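Adhesion and penetration protein autotransporter (Haemophilus influenzae, PDB 3SYJ) promotes bacterial adherence to and invasion of host cells and mediates bacterial aggregation, its surface-exposed passenger domain also carrying a probable serine protease. Local coordinates at residues V63-Y67 against F259-F263; K97-N103 against Y116-H122; L768-F774 against K789-T794. One frame throughout, in Å; residues are numbered along the deposited sequence.

Contact 1 (V63-Y67 against F259-F263)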
loop_
_atom_site.group_PDB
_atom_site.type_symbol
_atom_site.label_atom_id
_atom_site.label_comp_id
_atom_site.label_asym_id
_atom_site.label_seq_id
_atom_site.Cartn_x
_atom_site.Cartn_y
_atom_site.Cartn_z
ATOM N N VAL A 63 26.018 58.907 -7.075
ATOM C CA VAL A 63 24.861 59.697 -6.664
ATOM C C VAL A 63 23.832 59.889 -7.794
ATOM O O VAL A 63 22.714 60.347 -7.553
ATOM C CB VAL A 63 25.285 61.083 -6.104
ATOM C CG1 VAL A 63 26.211 60.929 -4.896
ATOM C CG2 VAL A 63 25.961 61.905 -7.179
ATOM N N GLU A 64 24.217 59.553 -9.022
ATOM C CA GLU A 64 23.279 59.505 -10.138
ATOM C C GLU A 64 23.809 58.474 -11.118
ATOM O O GLU A 64 24.874 57.899 -10.888
ATOM C CB GLU A 64 23.150 60.871 -10.808
ATOM C CG GLU A 64 21.703 61.385 -10.901
ATOM C CD GLU A 64 20.768 60.449 -11.668
ATOM O OE1 GLU A 64 19.656 60.175 -11.161
ATOM O OE2 GLU A 64 21.143 59.988 -12.769
ATOM N N ASN A 65 23.083 58.237 -12.207
ATOM C CA ASN A 65 23.480 57.223 -13.175
ATOM C C ASN A 65 24.872 57.458 -13.768
ATOM O O ASN A 65 25.612 56.506 -14.027
ATOM C CB ASN A 65 22.424 57.085 -14.278
ATOM C CG ASN A 65 21.091 56.588 -13.747
ATOM O OD1 ASN A 65 20.028 57.079 -14.146
ATOM N ND2 ASN A 65 21.137 55.611 -12.838
ATOM N N GLN A 66 25.234 58.719 -13.986
ATOM C CA GLN A 66 26.570 59.030 -14.497
ATOM C C GLN A 66 27.295 60.092 -13.673
ATOM O O GLN A 66 28.119 60.829 -14.204
ATOM C CB GLN A 66 26.526 59.434 -15.984
ATOM C CG GLN A 66 25.660 60.660 -16.309
ATOM C CD GLN A 66 25.772 61.119 -17.776
ATOM O OE1 GLN A 66 26.727 60.773 -18.482
ATOM N NE2 GLN A 66 24.794 61.906 -18.229
ATOM N N TYR A 67 26.992 60.176 -12.379
ATOM C CA TYR A 67 27.664 61.146 -11.510
ATOM C C TYR A 67 28.160 60.549 -10.190
ATOM O O TYR A 67 27.497 59.714 -9.576
ATOM C CB TYR A 67 26.765 62.349 -11.223
ATOM C CG TYR A 67 26.411 63.156 -12.442
ATOM C CD1 TYR A 67 27.172 64.253 -12.816
ATOM C CD2 TYR A 67 25.308 62.822 -13.218
ATOM C CE1 TYR A 67 26.847 64.994 -13.930
ATOM C CE2 TYR A 67 24.973 63.556 -14.337
ATOM C CZ TYR A 67 25.745 64.640 -14.688
ATOM O OH TYR A 67 25.419 65.376 -15.801
ATOM N N PHE A 259 24.450 69.840 -7.022
ATOM C CA PHE A 259 24.380 68.741 -7.966
ATOM C C PHE A 259 23.286 68.977 -9.004
ATOM O O PHE A 259 23.479 68.688 -10.179
ATOM C CB PHE A 259 24.134 67.407 -7.277
ATOM C CG PHE A 259 23.865 66.302 -8.242
ATOM C CD1 PHE A 259 24.900 65.741 -8.970
ATOM C CD2 PHE A 259 22.571 65.862 -8.471
ATOM C CE1 PHE A 259 24.659 64.734 -9.885
ATOM C CE2 PHE A 259 22.324 64.858 -9.385
ATOM C CZ PHE A 259 23.374 64.296 -10.094
ATOM N N ASP A 260 22.143 69.496 -8.561
ATOM C CA ASP A 260 21.035 69.797 -9.462
ATOM C C ASP A 260 21.456 70.785 -10.540
ATOM O O ASP A 260 21.049 70.661 -11.693
ATOM C CB ASP A 260 19.822 70.332 -8.691
ATOM C CG ASP A 260 19.091 69.239 -7.926
ATOM O OD1 ASP A 260 19.426 68.049 -8.125
ATOM O OD2 ASP A 260 18.181 69.567 -7.126
ATOM N N GLU A 261 22.280 71.760 -10.174
ATOM C CA GLU A 261 22.775 72.710 -11.164
ATOM C C GLU A 261 23.659 72.036 -12.212
ATOM O O GLU A 261 23.604 72.380 -13.389
ATOM C CB GLU A 261 23.525 73.858 -10.495
ATOM C CG GLU A 261 22.631 74.775 -9.684
ATOM C CD GLU A 261 23.420 75.814 -8.919
ATOM O OE1 GLU A 261 24.622 75.977 -9.216
ATOM O OE2 GLU A 261 22.842 76.462 -8.020
ATOM N N ILE A 262 24.478 71.081 -11.779
ATOM C CA ILE A 262 25.347 70.355 -12.695
ATOM C C ILE A 262 24.493 69.506 -13.623
ATOM O O ILE A 262 24.708 69.464 -14.826
ATOM C CB ILE A 262 26.315 69.410 -11.941
ATOM C CG1 ILE A 262 27.198 70.190 -10.964
ATOM C CG2 ILE A 262 27.151 68.592 -12.924
ATOM C CD1 ILE A 262 27.851 71.408 -11.561
ATOM N N PHE A 263 23.510 68.830 -13.047
ATOM C CA PHE A 263 22.708 67.887 -13.799
ATOM C C PHE A 263 21.915 68.582 -14.895
ATOM O O PHE A 263 21.911 68.132 -16.039
ATOM C CB PHE A 263 21.771 67.131 -12.864
ATOM C CG PHE A 263 21.115 65.931 -13.495
ATOM C CD1 PHE A 263 21.782 64.719 -13.570
ATOM C CD2 PHE A 263 19.825 66.010 -13.994
ATOM C CE1 PHE A 263 21.181 63.613 -14.134
ATOM C CE2 PHE A 263 19.220 64.904 -14.561
ATOM C CZ PHE A 263 19.898 63.705 -14.630
HETATM O O HOH W 1 22.824 65.341 -16.911
#

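Contact 2 (K97-N103 against Y116-H122)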
loop_
_atom_site.group_PDB
_atom_site.type_symbol
_atom_site.label_atom_id
_atom_site.label_comp_id
_atom_site.label_asym_id
_atom_site.label_seq_id
_atom_site.Cartn_x
_atom_site.Cartn_y
_atom_site.Cartn_z
ATOM N N LYS A 97 34.973 56.418 -16.996
ATOM C CA LYS A 97 35.885 57.564 -17.079
ATOM C C LYS A 97 35.246 58.894 -16.705
ATOM O O LYS A 97 34.145 59.208 -17.138
ATOM C CB LYS A 97 36.458 57.698 -18.492
ATOM C CG LYS A 97 37.232 56.493 -18.985
ATOM C CD LYS A 97 37.541 56.614 -20.477
ATOM C CE LYS A 97 38.182 55.341 -21.016
ATOM N NZ LYS A 97 38.489 55.446 -22.471
ATOM N N ILE A 98 35.964 59.685 -15.918
ATOM C CA ILE A 98 35.562 61.049 -15.612
ATOM C C ILE A 98 35.758 61.938 -16.845
ATOM O O ILE A 98 36.854 61.992 -17.407
ATOM C CB ILE A 98 36.394 61.612 -14.431
ATOM C CG1 ILE A 98 35.986 60.930 -13.116
ATOM C CG2 ILE A 98 36.251 63.129 -14.330
ATOM C CD1 ILE A 98 36.953 61.170 -11.964
ATOM N N VAL A 99 34.700 62.628 -17.262
ATOM C CA VAL A 99 34.763 63.503 -18.429
ATOM C C VAL A 99 34.654 64.960 -18.008
ATOM O O VAL A 99 34.918 65.865 -18.793
ATOM C CB VAL A 99 33.644 63.179 -19.444
ATOM C CG1 VAL A 99 33.742 61.724 -19.879
ATOM C CG2 VAL A 99 32.272 63.464 -18.849
ATOM N N LYS A 100 34.259 65.180 -16.763
ATOM C CA LYS A 100 34.129 66.522 -16.221
ATOM C C LYS A 100 34.127 66.412 -14.702
ATOM O O LYS A 100 33.316 65.678 -14.135
ATOM C CB LYS A 100 32.836 67.156 -16.721
ATOM C CG LYS A 100 32.602 68.568 -16.243
ATOM C CD LYS A 100 33.668 69.500 -16.779
ATOM C CE LYS A 100 33.264 70.944 -16.569
ATOM N NZ LYS A 100 34.403 71.876 -16.754
ATOM N N ARG A 101 35.041 67.131 -14.049
ATOM C CA ARG A 101 35.238 67.019 -12.601
ATOM C C ARG A 101 34.201 67.792 -11.798
ATOM O O ARG A 101 33.837 67.391 -10.695
ATOM C CB ARG A 101 36.638 67.496 -12.205
ATOM C CG ARG A 101 37.754 66.825 -12.977
ATOM C CD ARG A 101 39.041 66.782 -12.177
ATOM N NE ARG A 101 39.742 65.536 -12.452
ATOM C CZ ARG A 101 39.998 64.596 -11.547
ATOM N NH1 ARG A 101 39.649 64.754 -10.279
ATOM N NH2 ARG A 101 40.634 63.504 -11.914
ATOM N N ASN A 102 33.734 68.900 -12.359
ATOM C CA ASN A 102 32.820 69.793 -11.663
ATOM C C ASN A 102 33.334 70.152 -10.274
ATOM O O ASN A 102 32.664 69.925 -9.270
ATOM C CB ASN A 102 31.414 69.194 -11.590
ATOM C CG ASN A 102 30.773 69.037 -12.967
ATOM O OD1 ASN A 102 30.744 69.976 -13.758
ATOM N ND2 ASN A 102 30.258 67.850 -13.251
ATOM N N ASN A 103 34.537 70.718 -10.234
ATOM C CA ASN A 103 35.089 71.259 -9.002
ATOM C C ASN A 103 34.279 72.471 -8.554
ATOM O O ASN A 103 34.091 73.424 -9.306
ATOM C CB ASN A 103 36.567 71.627 -9.177
ATOM C CG ASN A 103 37.452 70.410 -9.416
ATOM O OD1 ASN A 103 37.205 69.333 -8.878
ATOM N ND2 ASN A 103 38.490 70.581 -10.224
ATOM N N TYR A 116 35.420 70.047 -2.957
ATOM C CA TYR A 116 34.210 69.298 -3.253
ATOM C C TYR A 116 34.013 69.274 -4.754
ATOM O O TYR A 116 34.083 70.315 -5.401
ATOM C CB TYR A 116 33.016 69.992 -2.593
ATOM C CG TYR A 116 31.710 69.233 -2.673
ATOM C CD1 TYR A 116 31.141 68.685 -1.537
ATOM C CD2 TYR A 116 31.041 69.074 -3.886
ATOM C CE1 TYR A 116 29.943 67.999 -1.596
ATOM C CE2 TYR A 116 29.837 68.386 -3.956
ATOM C CZ TYR A 116 29.297 67.850 -2.805
ATOM O OH TYR A 116 28.109 67.165 -2.846
ATOM N N HIS A 117 33.781 68.094 -5.318
ATOM C CA HIS A 117 33.441 68.014 -6.740
ATOM C C HIS A 117 32.449 66.891 -7.088
ATOM O O HIS A 117 32.318 65.908 -6.353
ATOM C CB HIS A 117 34.698 67.966 -7.631
ATOM C CG HIS A 117 35.474 66.687 -7.545
ATOM N ND1 HIS A 117 36.752 66.562 -8.049
ATOM C CD2 HIS A 117 35.163 65.482 -7.009
ATOM C CE1 HIS A 117 37.193 65.334 -7.834
ATOM N NE2 HIS A 117 36.249 64.658 -7.204
ATOM N N ASN A 118 31.752 67.059 -8.212
ATOM C CA ASN A 118 30.728 66.122 -8.675
ATOM C C ASN A 118 31.019 65.609 -10.085
ATOM O O ASN A 118 30.355 66.008 -11.040
ATOM C CB ASN A 118 29.362 66.801 -8.678
ATOM C CG ASN A 118 28.538 66.463 -7.459
ATOM O OD1 ASN A 118 28.338 65.291 -7.139
ATOM N ND2 ASN A 118 28.034 67.485 -6.782
ATOM N N PRO A 119 32.016 64.723 -10.219
ATOM C CA PRO A 119 32.457 64.230 -11.527
ATOM C C PRO A 119 31.344 63.573 -12.337
ATOM O O PRO A 119 30.486 62.873 -11.791
ATOM C CB PRO A 119 33.523 63.192 -11.171
ATOM C CG PRO A 119 34.026 63.607 -9.836
ATOM C CD PRO A 119 32.836 64.192 -9.121
ATOM N N ARG A 120 31.371 63.820 -13.644
ATOM C CA ARG A 120 30.482 63.175 -14.600
ATOM C C ARG A 120 31.270 62.052 -15.277
ATOM O O ARG A 120 32.433 62.239 -15.640
ATOM C CB ARG A 120 30.010 64.204 -15.635
ATOM C CG ARG A 120 29.015 63.703 -16.666
ATOM C CD ARG A 120 28.797 64.744 -17.759
ATOM N NE ARG A 120 27.592 64.475 -18.538
ATOM C CZ ARG A 120 27.396 64.886 -19.790
ATOM N NH1 ARG A 120 28.328 65.590 -20.420
ATOM N NH2 ARG A 120 26.266 64.587 -20.417
ATOM N N LEU A 121 30.643 60.888 -15.419
ATOM C CA LEU A 121 31.274 59.714 -16.021
ATOM C C LEU A 121 30.871 59.593 -17.485
ATOM O O LEU A 121 29.877 60.166 -17.901
ATOM C CB LEU A 121 30.858 58.457 -15.262
ATOM C CG LEU A 121 31.142 58.519 -13.762
ATOM C CD1 LEU A 121 30.633 57.264 -13.057
ATOM C CD2 LEU A 121 32.625 58.713 -13.521
ATOM N N HIS A 122 31.639 58.848 -18.269
ATOM C CA HIS A 122 31.378 58.781 -19.699
ATOM C C HIS A 122 30.264 57.797 -20.063
ATOM O O HIS A 122 29.724 57.860 -21.166
ATOM C CB HIS A 122 32.666 58.527 -20.505
ATOM C CG HIS A 122 33.077 57.087 -20.586
ATOM N ND1 HIS A 122 33.288 56.304 -19.471
ATOM C CD2 HIS A 122 33.354 56.301 -21.655
ATOM C CE1 HIS A 122 33.656 55.094 -19.849
ATOM N NE2 HIS A 122 33.701 55.064 -21.170
#

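Contact 3 (L768-F774 against K789-T794)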
loop_
_atom_site.group_PDB
_atom_site.type_symbol
_atom_site.label_atom_id
_atom_site.label_comp_id
_atom_site.label_asym_id
_atom_site.label_seq_id
_atom_site.Cartn_x
_atom_site.Cartn_y
_atom_site.Cartn_z
ATOM N N LEU A 768 12.980 -9.061 -3.260
ATOM C CA LEU A 768 13.857 -9.565 -4.315
ATOM C C LEU A 768 13.147 -10.599 -5.169
ATOM O O LEU A 768 12.271 -11.314 -4.686
ATOM C CB LEU A 768 15.105 -10.229 -3.735
ATOM C CG LEU A 768 15.860 -9.634 -2.556
ATOM C CD1 LEU A 768 15.140 -9.942 -1.254
ATOM C CD2 LEU A 768 17.273 -10.191 -2.546
ATOM N N THR A 769 13.544 -10.681 -6.436
ATOM C CA THR A 769 13.103 -11.747 -7.326
ATOM C C THR A 769 14.273 -12.125 -8.216
ATOM O O THR A 769 15.340 -11.521 -8.128
ATOM C CB THR A 769 11.933 -11.315 -8.217
ATOM O OG1 THR A 769 12.390 -10.334 -9.154
ATOM C CG2 THR A 769 10.803 -10.729 -7.383
ATOM N N ASP A 770 14.074 -13.130 -9.062
ATOM C CA ASP A 770 15.102 -13.544 -10.009
ATOM C C ASP A 770 16.396 -13.933 -9.294
ATOM O O ASP A 770 16.390 -14.811 -8.436
ATOM C CB ASP A 770 15.342 -12.441 -11.044
ATOM C CG ASP A 770 14.041 -11.846 -11.571
ATOM O OD1 ASP A 770 13.041 -12.591 -11.666
ATOM O OD2 ASP A 770 14.007 -10.638 -11.887
ATOM N N SER A 771 17.505 -13.286 -9.640
ATOM C CA SER A 771 18.794 -13.633 -9.042
ATOM C C SER A 771 19.340 -12.523 -8.148
ATOM O O SER A 771 20.531 -12.502 -7.829
ATOM C CB SER A 771 19.814 -13.964 -10.133
ATOM O OG SER A 771 19.260 -14.869 -11.071
ATOM N N ALA A 772 18.462 -11.605 -7.750
ATOM C CA ALA A 772 18.862 -10.445 -6.958
ATOM C C ALA A 772 19.448 -10.846 -5.607
ATOM O O ALA A 772 19.156 -11.922 -5.089
ATOM C CB ALA A 772 17.683 -9.503 -6.772
ATOM N N GLN A 773 20.281 -9.978 -5.042
ATOM C CA GLN A 773 20.867 -10.231 -3.732
ATOM C C GLN A 773 20.746 -9.024 -2.809
ATOM O O GLN A 773 20.952 -7.883 -3.228
ATOM C CB GLN A 773 22.336 -10.635 -3.859
ATOM C CG GLN A 773 22.541 -11.986 -4.512
ATOM C CD GLN A 773 23.893 -12.600 -4.178
ATOM O OE1 GLN A 773 24.405 -13.442 -4.919
ATOM N NE2 GLN A 773 24.478 -12.181 -3.058
ATOM N N PHE A 774 20.412 -9.288 -1.551
ATOM C CA PHE A 774 20.358 -8.245 -0.537
ATOM C C PHE A 774 21.288 -8.576 0.614
ATOM O O PHE A 774 21.218 -9.661 1.194
ATOM C CB PHE A 774 18.937 -8.049 -0.009
ATOM C CG PHE A 774 18.842 -7.051 1.120
ATOM C CD1 PHE A 774 19.052 -5.699 0.887
ATOM C CD2 PHE A 774 18.540 -7.464 2.410
ATOM C CE1 PHE A 774 18.960 -4.779 1.921
ATOM C CE2 PHE A 774 18.447 -6.552 3.447
ATOM C CZ PHE A 774 18.658 -5.207 3.200
ATOM N N LYS A 789 12.262 -17.365 -5.713
ATOM C CA LYS A 789 13.165 -18.285 -6.392
ATOM C C LYS A 789 14.376 -17.626 -7.036
ATOM O O LYS A 789 14.239 -16.748 -7.884
ATOM C CB LYS A 789 12.386 -19.120 -7.416
ATOM C CG LYS A 789 11.224 -19.900 -6.803
ATOM C CD LYS A 789 10.470 -20.714 -7.844
ATOM C CE LYS A 789 9.557 -21.732 -7.179
ATOM N NZ LYS A 789 8.712 -21.097 -6.131
ATOM N N GLY A 790 15.561 -18.069 -6.623
ATOM C CA GLY A 790 16.814 -17.578 -7.172
ATOM C C GLY A 790 17.545 -16.598 -6.266
ATOM O O GLY A 790 18.777 -16.509 -6.285
ATOM N N THR A 791 16.781 -15.874 -5.451
ATOM C CA THR A 791 17.316 -14.765 -4.660
ATOM C C THR A 791 18.071 -15.183 -3.400
ATOM O O THR A 791 17.755 -16.194 -2.771
ATOM C CB THR A 791 16.202 -13.780 -4.260
ATOM O OG1 THR A 791 15.225 -14.456 -3.460
ATOM C CG2 THR A 791 15.530 -13.225 -5.494
ATOM N N THR A 792 19.071 -14.384 -3.036
ATOM C CA THR A 792 19.871 -14.641 -1.846
ATOM C C THR A 792 19.893 -13.446 -0.901
ATOM O O THR A 792 20.222 -12.333 -1.298
ATOM C CB THR A 792 21.319 -14.982 -2.205
ATOM O OG1 THR A 792 21.342 -16.091 -3.109
ATOM C CG2 THR A 792 22.097 -15.338 -0.955
ATOM N N VAL A 793 19.535 -13.688 0.354
ATOM C CA VAL A 793 19.656 -12.678 1.392
ATOM C C VAL A 793 20.841 -13.066 2.257
ATOM O O VAL A 793 21.022 -14.242 2.570
ATOM C CB VAL A 793 18.386 -12.593 2.260
ATOM C CG1 VAL A 793 18.607 -11.657 3.433
ATOM C CG2 VAL A 793 17.205 -12.134 1.433
ATOM N N THR A 794 21.650 -12.083 2.637
ATOM C CA THR A 794 22.840 -12.337 3.438
ATOM C C THR A 794 22.965 -11.358 4.603
ATOM O O THR A 794 22.807 -10.152 4.428
ATOM C CB THR A 794 24.105 -12.249 2.573
ATOM O OG1 THR A 794 23.957 -13.101 1.431
ATOM C CG2 THR A 794 25.329 -12.671 3.368
HETATM O O HOH W 2 23.408 -11.410 -0.568
#

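Contact 1 (V63-Y67 against F259-F263)
The phenol oxygen of Tyr67 reaches across to helix 256-266 in two ways: directly, in a hydrogen bond with Asp266, and through a water that donates to Tyr67 OH at 2.8 Å and to the carbonyl oxygen of Phe263. With its tip held in this way, the Tyr67 ring stands among three side chains of the helix. Phe259 drives its edge at the tyrosine face in a T-shaped pair, centroids 5.2 Å apart and planes at 86°. The leading atom is Phe259 CE1, which lies 3.5 Å from Tyr67 CG and equally near Tyr67 CB. With CG of Phe259 trans to the backbone nitrogen (chi1 172°), the ring extends from the helix toward the turn. Tyr67, Phe259 and Phe263 thus form an aromatic cluster between the type I beta turn Glu64-Tyr67 and helix 256-266 of the peptidase S6 domain. Phe263 meets the tyrosine obliquely, CD1 against Tyr67 CE2 at 3.5 Å, while Ile262 CG2 packs on Tyr67 CE1. Glu64 lends its aliphatic part to the same contact: CG lies 3.5 Å from Phe259 CZ, near the plane of that ring. A bend at chi2 (-58°) turns its carboxylate back to the turn, where OE2 accepts a hydrogen bond from Asn65 N at 2.7 Å, from above the carboxylate plane.

Contact 2 (K97-N103 against Y116-H122)
Lys97 crosses the imidazole of His122 obliquely, over one face, at one end of an antiparallel pairing that contains a beta bulge, in the peptidase S6 domain. Its CB sits 3.6 Å from His122 ND1. CG comes over the ring, offset toward the rim, a CH-pi contact 4.2 Å from the centroid, and CD passes NE2 at the same spacing. NZ runs on beyond, as the chain is extended past CG. His122 presents that face with its own CG wedged between backbone nitrogen and carbonyl carbon (chi1 83°).

Between Ile98 and Lys100 the register slips by one residue. Two nearly straight backbone bonds meet at Arg120, opposite the bulge: Val99 N to Arg120 O and Arg120 N to Lys100 O, the latter 2.7 Å long. Ile98 CG1 packs on Pro119 CB and Leu121 CD2, whereas Val99 CG2 rests on the aliphatic stem of Arg120, whose guanidinium continues to Asn335 and Gly337.

Past the bulge, side chains take over much of the pairing. The amide of Asn102 gives ND2 to the carbonyl oxygen of Asn118 at 2.9 Å, with that oxygen almost in the amide plane, while Asn102 O receives Asn118 N from above its carbonyl plane. His117 is fixed in rotation by bonds at both nitrogens, NE2 to Tyr77 OH and ND1 to Asn103. Its side chain is about 10 Å from that of Ser218, the active-site serine by similarity. Pro119 CG lies over one imidazole face. Arg101, held through NE by the carbonyl oxygen of Ile329, brings NH1 toward the ring edge near CE1. In the ND1 bond, His117 donates to Asn103 OD1 at 2.9 Å with amide and ring only 12° from coplanar.

Contact 3 (L768-F774 against K789-T794)
The ring of Phe774 turns its edge to Val793, whose CG1 lies near the ring plane 4.3 Å from CD2; both side chains are on the face of the sheet that Ile785 covers. The two residues are paired in parallel strands of successive coils of the beta-helix, the fold of the passenger stalk. On the other face the Gln773 side chain lies beside that of Thr792, pointing the same way, with CG 4.0 Å from Thr792 CB. The extended glutamine chain carries NE2 out to a water at 2.8 Å, which also bonds to Thr794 OG1. Within these segments three backbone bonds join the coils, starting with Thr792 N to Ala772 O and ending with Thr794 N to Phe774 O at 2.9 Å. Before the strands, a type II' turn from Thr769 to Ala772 passes close over Gly790, whose phi is positive (104°) and whose CA makes a C-H...O contact with Asp770 O at 3.1 Å. Leu768 CD1 reaches Val793 CG2 in the core, the two side chains crossing nearly at right angles. Thr791 keeps its hydroxyl for Asp788 O, its OG1 being set between backbone nitrogen and carbonyl carbon (chi1 61°), and directs CG2 to Leu768 CB at 3.5 Å.

How the contacts relate
Contacts 1 and 2 are neighbours in the peptidase S6 region, their centres 9 Å apart, and contact 2 is nested within the chain loop that contact 1 closes. They touch directly: Gln66 O and Leu121 N probably share a hydrogen bond, and Ile262 of helix 256-266 packs against Asn102. The turn, the helix and the bulged pairing therefore form one continuous piece of the protease domain. Contact 3 follows later in the sequence, on the opposite side of the chain's centre, with its centre about 78 Å from that of contact 1 and 80 Å from that of contact 2. It belongs to the long beta-helix, where repeated parallel pairing extends the passenger domain away from the protease.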